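Local coordinates for protein D-xylonate dehydratase (Caulobacter crescentus, PDB 5OYN) that catalyses the dehydration of D-xylonate to 2-dehydro-3-deoxy-D-arabinonate, using a [2Fe-2S] cluster and magnesium, and dehydrates D-gluconate with similar efficiency, at residues 220-225 with 274-279; 226-231 with 266-271; 286-291 with 495-500. One frame throughout, in Å; residues are numbered along the deposited sequence.

Contact 1: 220-225 with 274-279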
loop_
_atom_site.group_PDB
_atom_site.type_symbol
_atom_site.label_atom_id
_atom_site.label_comp_id
_atom_site.label_asym_id
_atom_site.label_seq_id
_atom_site.Cartn_x
_atom_site.Cartn_y
_atom_site.Cartn_z
ATOM N N ASN A 220 3.406 24.005 -13.292
ATOM C CA ASN A 220 4.539 23.269 -12.750
ATOM C C ASN A 220 5.858 23.811 -13.283
ATOM O O ASN A 220 6.838 23.895 -12.541
ATOM C CB ASN A 220 4.352 21.774 -13.012
ATOM C CG ASN A 220 3.468 21.120 -11.938
ATOM O OD1 ASN A 220 3.922 20.885 -10.818
ATOM N ND2 ASN A 220 2.188 20.906 -12.252
ATOM N N ALA A 221 5.893 24.230 -14.547
ATOM C CA ALA A 221 7.052 24.964 -15.040
ATOM C C ALA A 221 7.239 26.268 -14.270
ATOM O O ALA A 221 8.375 26.671 -13.993
ATOM C CB ALA A 221 6.904 25.234 -16.534
ATOM N N VAL A 222 6.134 26.932 -13.904
ATOM C CA VAL A 222 6.223 28.182 -13.149
ATOM C C VAL A 222 6.948 27.953 -11.832
ATOM O O VAL A 222 7.901 28.663 -11.499
ATOM C CB VAL A 222 4.821 28.775 -12.918
ATOM C CG1 VAL A 222 4.814 29.720 -11.696
ATOM C CG2 VAL A 222 4.334 29.467 -14.177
ATOM N N ALA A 223 6.512 26.955 -11.064
ATOM C CA ALA A 223 7.150 26.716 -9.779
ATOM C C ALA A 223 8.633 26.450 -9.942
ATOM O O ALA A 223 9.417 26.721 -9.026
ATOM C CB ALA A 223 6.483 25.540 -9.052
ATOM N N GLU A 224 9.042 25.898 -11.083
ATOM C CA GLU A 224 10.471 25.736 -11.318
ATOM C C GLU A 224 11.116 27.091 -11.578
ATOM O O GLU A 224 12.120 27.443 -10.946
ATOM C CB GLU A 224 10.727 24.764 -12.476
ATOM C CG GLU A 224 11.992 23.924 -12.276
ATOM C CD GLU A 224 12.320 22.985 -13.451
ATOM O OE1 GLU A 224 11.405 22.342 -14.021
ATOM O OE2 GLU A 224 13.517 22.885 -13.802
ATOM N N ALA A 225 10.515 27.884 -12.470
ATOM C CA ALA A 225 11.011 29.229 -12.745
ATOM C C ALA A 225 11.033 30.080 -11.482
ATOM O O ALA A 225 11.956 30.877 -11.278
ATOM C CB ALA A 225 10.145 29.898 -13.816
ATOM N N GLU A 274 8.879 37.690 -11.937
ATOM C CA GLU A 274 9.133 38.155 -13.297
ATOM C C GLU A 274 9.789 37.063 -14.139
ATOM O O GLU A 274 9.563 37.000 -15.356
ATOM C CB GLU A 274 10.007 39.418 -13.281
ATOM C CG GLU A 274 9.341 40.663 -12.678
ATOM C CD GLU A 274 10.201 41.937 -12.795
ATOM O OE1 GLU A 274 11.376 41.889 -12.371
ATOM O OE2 GLU A 274 9.704 42.977 -13.311
ATOM N N ASN A 275 10.600 36.202 -13.514
ATOM C CA ASN A 275 11.155 35.046 -14.221
ATOM C C ASN A 275 10.053 34.093 -14.667
ATOM O O ASN A 275 10.043 33.618 -15.813
ATOM C CB ASN A 275 12.160 34.323 -13.327
ATOM C CG ASN A 275 13.478 35.052 -13.251
ATOM O OD1 ASN A 275 13.693 36.022 -13.976
ATOM N ND2 ASN A 275 14.369 34.596 -12.379
ATOM N N ALA A 276 9.109 33.811 -13.769
ATOM C CA ALA A 276 7.995 32.940 -14.115
ATOM C C ALA A 276 7.204 33.515 -15.282
ATOM O O ALA A 276 6.943 32.818 -16.273
ATOM C CB ALA A 276 7.100 32.722 -12.892
ATOM N N ILE A 277 6.835 34.799 -15.184
ATOM C CA ILE A 277 6.115 35.484 -16.262
ATOM C C ILE A 277 6.838 35.294 -17.586
ATOM O O ILE A 277 6.218 35.005 -18.617
ATOM C CB ILE A 277 5.947 36.983 -15.933
ATOM C CG1 ILE A 277 5.097 37.177 -14.678
ATOM C CG2 ILE A 277 5.360 37.756 -17.143
ATOM C CD1 ILE A 277 4.348 38.488 -14.652
ATOM N N ALA A 278 8.161 35.456 -17.582
ATOM C CA ALA A 278 8.897 35.304 -18.828
ATOM C C ALA A 278 8.781 33.884 -19.339
ATOM O O ALA A 278 8.527 33.660 -20.532
ATOM C CB ALA A 278 10.365 35.688 -18.635
ATOM N N LEU A 279 8.935 32.907 -18.438
ATOM C CA LEU A 279 8.844 31.513 -18.844
ATOM C C LEU A 279 7.472 31.195 -19.421
ATOM O O LEU A 279 7.370 30.545 -20.471
ATOM C CB LEU A 279 9.150 30.606 -17.663
ATOM C CG LEU A 279 8.782 29.162 -17.973
ATOM C CD1 LEU A 279 9.875 28.524 -18.813
ATOM C CD2 LEU A 279 8.593 28.464 -16.677
#

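Contact 2: 226-231 with 266-271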
loop_
_atom_site.group_PDB
_atom_site.type_symbol
_atom_site.label_atom_id
_atom_site.label_comp_id
_atom_site.label_asym_id
_atom_site.label_seq_id
_atom_site.Cartn_x
_atom_site.Cartn_y
_atom_site.Cartn_z
ATOM N N LEU A 226 10.021 29.928 -10.626
ATOM C CA LEU A 226 9.978 30.630 -9.353
ATOM C C LEU A 226 11.066 30.175 -8.391
ATOM O O LEU A 226 11.220 30.797 -7.334
ATOM C CB LEU A 226 8.621 30.425 -8.690
ATOM C CG LEU A 226 7.422 31.229 -9.169
ATOM C CD1 LEU A 226 6.277 31.053 -8.180
ATOM C CD2 LEU A 226 7.775 32.709 -9.342
ATOM N N GLY A 227 11.800 29.107 -8.718
ATOM C CA GLY A 227 12.843 28.593 -7.849
ATOM C C GLY A 227 12.344 27.815 -6.657
ATOM O O GLY A 227 13.047 27.739 -5.644
ATOM N N LEU A 228 11.151 27.222 -6.759
ATOM C CA LEU A 228 10.494 26.507 -5.675
ATOM C C LEU A 228 10.588 24.984 -5.798
ATOM O O LEU A 228 10.160 24.277 -4.882
ATOM C CB LEU A 228 9.022 26.930 -5.604
ATOM C CG LEU A 228 8.776 28.140 -4.698
ATOM C CD1 LEU A 228 7.302 28.541 -4.654
ATOM C CD2 LEU A 228 9.292 27.833 -3.306
ATOM N N SER A 229 11.134 24.467 -6.893
ATOM C CA SER A 229 11.346 23.037 -7.044
ATOM C C SER A 229 12.721 22.819 -7.648
ATOM O O SER A 229 13.336 23.752 -8.169
ATOM C CB SER A 229 10.270 22.399 -7.921
ATOM O OG SER A 229 10.400 22.861 -9.241
ATOM N N LEU A 230 13.210 21.581 -7.557
ATOM C CA LEU A 230 14.547 21.277 -8.046
ATOM C C LEU A 230 14.603 21.393 -9.563
ATOM O O LEU A 230 13.590 21.319 -10.261
ATOM C CB LEU A 230 14.983 19.879 -7.609
ATOM C CG LEU A 230 15.142 19.632 -6.100
ATOM C CD1 LEU A 230 15.619 18.225 -5.844
ATOM C CD2 LEU A 230 16.082 20.655 -5.430
ATOM N N THR A 231 15.805 21.602 -10.078
ATOM C CA THR A 231 15.949 21.819 -11.509
ATOM C C THR A 231 15.535 20.560 -12.253
ATOM O O THR A 231 15.970 19.454 -11.913
ATOM C CB THR A 231 17.392 22.200 -11.861
ATOM O OG1 THR A 231 17.861 23.214 -10.967
ATOM C CG2 THR A 231 17.469 22.729 -13.257
ATOM N N ASP A 266 11.620 34.183 1.352
ATOM C CA ASP A 266 12.976 34.457 0.894
ATOM C C ASP A 266 13.131 34.205 -0.597
ATOM O O ASP A 266 14.020 34.787 -1.232
ATOM C CB ASP A 266 13.984 33.597 1.660
ATOM C CG ASP A 266 13.851 33.733 3.164
ATOM O OD1 ASP A 266 13.229 34.720 3.625
ATOM O OD2 ASP A 266 14.369 32.850 3.886
ATOM N N ILE A 267 12.296 33.338 -1.164
ATOM C CA ILE A 267 12.435 32.949 -2.563
ATOM C C ILE A 267 11.556 33.800 -3.468
ATOM O O ILE A 267 11.989 34.231 -4.541
ATOM C CB ILE A 267 12.109 31.452 -2.717
ATOM C CG1 ILE A 267 12.951 30.621 -1.746
ATOM C CG2 ILE A 267 12.333 31.008 -4.157
ATOM C CD1 ILE A 267 14.293 30.186 -2.319
ATOM N N LEU A 268 10.326 34.060 -3.028
ATOM C CA LEU A 268 9.296 34.669 -3.867
ATOM C C LEU A 268 9.386 36.189 -3.766
ATOM O O LEU A 268 8.549 36.876 -3.167
ATOM C CB LEU A 268 7.922 34.145 -3.470
ATOM C CG LEU A 268 7.885 32.615 -3.495
ATOM C CD1 LEU A 268 6.678 32.084 -2.780
ATOM C CD2 LEU A 268 7.915 32.120 -4.938
ATOM N N THR A 269 10.458 36.698 -4.361
ATOM C CA THR A 269 10.623 38.114 -4.615
ATOM C C THR A 269 9.917 38.488 -5.910
ATOM O O THR A 269 9.524 37.629 -6.707
ATOM C CB THR A 269 12.099 38.473 -4.726
ATOM O OG1 THR A 269 12.653 37.845 -5.894
ATOM C CG2 THR A 269 12.853 38.021 -3.505
ATOM N N LYS A 270 9.771 39.794 -6.132
ATOM C CA LYS A 270 9.203 40.250 -7.392
ATOM C C LYS A 270 10.047 39.787 -8.569
ATOM O O LYS A 270 9.503 39.486 -9.636
ATOM C CB LYS A 270 9.065 41.772 -7.382
ATOM C CG LYS A 270 8.810 42.401 -8.734
ATOM C CD LYS A 270 7.327 42.639 -8.982
ATOM C CE LYS A 270 7.102 43.460 -10.266
ATOM N NZ LYS A 270 5.792 44.206 -10.258
ATOM N N GLN A 271 11.366 39.693 -8.397
ATOM C CA GLN A 271 12.207 39.257 -9.507
ATOM C C GLN A 271 11.885 37.824 -9.897
ATOM O O GLN A 271 11.865 37.483 -11.089
ATOM C CB GLN A 271 13.685 39.368 -9.147
ATOM C CG GLN A 271 14.111 40.645 -8.467
ATOM C CD GLN A 271 15.536 41.000 -8.829
ATOM O OE1 GLN A 271 16.481 40.293 -8.461
ATOM N NE2 GLN A 271 15.701 42.086 -9.578
#

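Contact 3: 286-291 with 495-500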
loop_
_atom_site.group_PDB
_atom_site.type_symbol
_atom_site.label_atom_id
_atom_site.label_comp_id
_atom_site.label_asym_id
_atom_site.label_seq_id
_atom_site.Cartn_x
_atom_site.Cartn_y
_atom_site.Cartn_z
ATOM N N SER A 286 -0.428 28.705 -20.379
ATOM C CA SER A 286 -1.863 28.899 -20.290
ATOM C C SER A 286 -2.220 30.247 -19.673
ATOM O O SER A 286 -1.584 30.711 -18.719
ATOM C CB SER A 286 -2.474 27.781 -19.455
ATOM O OG SER A 286 -3.608 28.232 -18.734
ATOM N N THR A 287 -3.278 30.853 -20.207
ATOM C CA THR A 287 -3.823 32.081 -19.642
ATOM C C THR A 287 -4.267 31.913 -18.200
ATOM O O THR A 287 -4.449 32.907 -17.492
ATOM C CB THR A 287 -5.011 32.537 -20.474
ATOM O OG1 THR A 287 -6.050 31.552 -20.372
ATOM C CG2 THR A 287 -4.592 32.716 -21.944
ATOM N N ASN A 288 -4.486 30.685 -17.747
ATOM C CA ASN A 288 -4.829 30.522 -16.345
ATOM C C ASN A 288 -3.636 30.801 -15.450
ATOM O O ASN A 288 -3.823 31.049 -14.253
ATOM C CB ASN A 288 -5.387 29.126 -16.108
ATOM C CG ASN A 288 -6.721 28.933 -16.767
ATOM O OD1 ASN A 288 -7.492 29.878 -16.901
ATOM N ND2 ASN A 288 -7.008 27.715 -17.189
ATOM N N ALA A 289 -2.420 30.791 -16.008
ATOM C CA ALA A 289 -1.251 31.148 -15.212
ATOM C C ALA A 289 -1.380 32.554 -14.645
ATOM O O ALA A 289 -0.877 32.823 -13.544
ATOM C CB ALA A 289 0.026 31.017 -16.043
ATOM N N GLN A 290 -2.087 33.460 -15.363
ATOM C CA GLN A 290 -2.118 34.858 -14.946
ATOM C C GLN A 290 -2.841 35.032 -13.615
ATOM O O GLN A 290 -2.221 35.530 -12.661
ATOM C CB GLN A 290 -2.706 35.734 -16.055
ATOM C CG GLN A 290 -2.953 37.177 -15.637
ATOM C CD GLN A 290 -4.311 37.401 -14.999
ATOM O OE1 GLN A 290 -5.343 37.142 -15.609
ATOM N NE2 GLN A 290 -4.315 37.891 -13.767
ATOM N N PRO A 291 -4.117 34.645 -13.468
ATOM C CA PRO A 291 -4.722 34.741 -12.129
ATOM C C PRO A 291 -3.897 34.046 -11.067
ATOM O O PRO A 291 -3.815 34.548 -9.941
ATOM C CB PRO A 291 -6.095 34.081 -12.304
ATOM C CG PRO A 291 -6.379 34.162 -13.733
ATOM C CD PRO A 291 -5.062 34.078 -14.448
ATOM N N ASP A 495 -15.788 37.102 -19.801
ATOM C CA ASP A 495 -15.320 37.386 -18.448
ATOM C C ASP A 495 -14.986 36.117 -17.665
ATOM O O ASP A 495 -14.697 36.197 -16.462
ATOM C CB ASP A 495 -16.350 38.234 -17.676
ATOM C CG ASP A 495 -17.686 37.518 -17.468
ATOM O OD1 ASP A 495 -17.928 36.488 -18.137
ATOM O OD2 ASP A 495 -18.501 37.986 -16.632
ATOM N N GLY A 496 -15.025 34.958 -18.322
ATOM C CA GLY A 496 -14.539 33.719 -17.769
ATOM C C GLY A 496 -13.169 33.357 -18.304
ATOM O O GLY A 496 -12.410 34.209 -18.784
ATOM N N ARG A 497 -12.850 32.062 -18.219
ATOM C CA ARG A 497 -11.546 31.504 -18.585
ATOM C C ARG A 497 -11.721 30.492 -19.716
ATOM O O ARG A 497 -12.818 30.294 -20.240
ATOM C CB ARG A 497 -10.865 30.871 -17.362
ATOM C CG ARG A 497 -11.108 31.627 -16.044
ATOM C CD ARG A 497 -10.243 31.145 -14.891
ATOM N NE ARG A 497 -9.900 29.739 -15.049
ATOM C CZ ARG A 497 -10.647 28.729 -14.613
ATOM N NH1 ARG A 497 -11.772 28.973 -13.968
ATOM N NH2 ARG A 497 -10.263 27.479 -14.821
ATOM N N GLN A 498 -10.618 29.864 -20.110
ATOM C CA GLN A 498 -10.659 28.725 -21.015
ATOM C C GLN A 498 -9.573 27.760 -20.587
ATOM O O GLN A 498 -8.624 28.147 -19.900
ATOM C CB GLN A 498 -10.451 29.133 -22.472
ATOM C CG GLN A 498 -9.007 29.423 -22.807
ATOM C CD GLN A 498 -8.842 29.960 -24.206
ATOM O OE1 GLN A 498 -9.821 30.138 -24.941
ATOM N NE2 GLN A 498 -7.596 30.206 -24.596
ATOM N N SER A 499 -9.711 26.497 -20.993
ATOM C CA SER A 499 -8.719 25.500 -20.605
ATOM C C SER A 499 -7.343 25.891 -21.124
ATOM O O SER A 499 -7.196 26.369 -22.253
ATOM C CB SER A 499 -9.103 24.119 -21.135
ATOM O OG SER A 499 -8.174 23.127 -20.717
ATOM N N GLY A 500 -6.324 25.679 -20.295
ATOM C CA GLY A 500 -4.959 25.916 -20.725
ATOM C C GLY A 500 -4.599 25.119 -21.960
ATOM O O GLY A 500 -3.563 25.334 -22.589
HETATM O O HOH W 1 -5.588 29.062 -22.098
#

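Contact 1: 220-225 with 274-279
L279 reaches from helix 270-282 onto the alanine face of helix 215-225, in a buried helix-helix packing in the N-terminal part of the IlvD/Edd dehydratase. The local axes approach to 8.4 Å and run roughly antiparallel, at 140°. Small residues allow this closeness: the CA atoms of A225 and A276 are 5.0 Å apart. L279 turns its CG anti to its backbone N (chi1 168°), which carries the isobutyl branch across the interface. Its CD2 then fits between two alanines one turn apart, 3.6 Å from A221 CB and equally far from A225 CB, while its side chain also touches V341 and L342 of helix 337-347. A225 CB, in turn, presses on the backbone of the partner helix, 3.7 Å from A276 CA. V222 flanks the interface rather than facing it squarely. With CG1 opposite its own N (chi1 157°), that methyl meets A276 CB at 4.0 Å. All of this is apolar, and the polar groups nearby are satisfied elsewhere. The amide of N275 turns out of the interface, where OD1 accepts from the backbone N of H352. N220, at the far end of its segment, ties the helix to the parallel sheet through OD1, which bonds to T135 and S159. What N275 contributes to the packing is its CB, which lies 4.0 Å from the carbonyl O of A225 in the last turn of helix 215-225.

Contact 2: 226-231 with 266-271
The flat groups met across this contact are peptide units, not rings: the CG2 methyl of I267 rests against two successive carbonyls, 3.4 Å from L226 O and 3.7 Å from G227 O. I267 holds this branch anti to its backbone N, and the methyl thereby projects at the turn that ends helix 215-225. That turn is a Schellman motif, in which G227 leaves the helix with positive phi (76°), a conformation easiest for a residue without a side chain. Beside it, three leucines interlock. CD2 of L268 is the shared tip, touching L228 CD1 at 3.6 Å and L226 CD1 at 3.8 Å, and the L268 side chain crosses both partners at about a right angle. L268 itself is the centre of an inverse gamma turn, closed by a weak bond from T269 N to I267 O. This tight bend links the end of helix 264-267 to helix 270-282, whose N-cap is T269, with OG1 bonded to A272 N. The leucine cluster continues into the neighbouring helices: F273 of helix 270-282 touches both L226 and L268, while I145 and T149 of helix 141-151 meet L228 and L268, respectively. On the sheet side, the backbone of L228 is hydrogen-bonded to V157 in strand 155-159 of the parallel sheet.

Contact 3: 286-291 with 495-500
N288 and R497 meet through two matching rotations, each side chain setting its CG beside its own backbone N, and R497 then bends at chi3 (-29°) to bring NE onto the asparagine amide. NE donates to N288 OD1 over 3.0 Å in a fairly straight bond (154°). The oxygen lies at the edge of the guanidinium, nearly in its plane, whereas the donor stands 61° above the carbonyl plane of the amide. From the other branch of the amide, ND2 gives a weak bond to Q498 O at 3.2 Å and has a further partner in T215 OG1. The R497 side chain comes within about 3 Å of those of E101 and E472, two ligands of the magnesium ion, so N288 probably helps to position R497 beside the metal ligands. The contact joins the N-terminal region of the IlvD/Edd family, at the type I turn leading into helix 289-299, to the loop between strands 492-494 and 507-511 of the C-terminal region. With N288 replaced by an alanine, R497 NE would probably lose this acceptor and Q498 O its weak donor, leaving R497 less firmly fixed beside the metal ligands. S286 shapes the turn: its OG takes the capping bond from N288 N at 2.8 Å. Its CB packs 3.4 Å from G500 CA. Water 1 bridges the turn and the loop, 3.1 Å from T287 OG1, donating to S499 O and accepting weakly from Q498 NE2.

Contacts 1 and 2 are continuous, their centres about 9 Å apart, and contact 2 is nested inside the chain loop that contact 1 closes. They touch at several points, among them a probable hydrogen bond from L228 N to A223 O, 2.9 Å, and packing of A276 CB on L226 CD2 at 3.6 Å. Contact 3 follows in the chain, on the next helix after 270-282; its centre is about 16 Å from that of contact 1 and 22 Å from that of contact 2. Of the three it alone borders the cofactors, with the N288 side chain about 4 Å from magnesium and that of S499 about 6 Å from the [2Fe-2S] cluster. In contact 1, the A221 side chain is about 13 Å from the cluster, and contact 2 is remote from both.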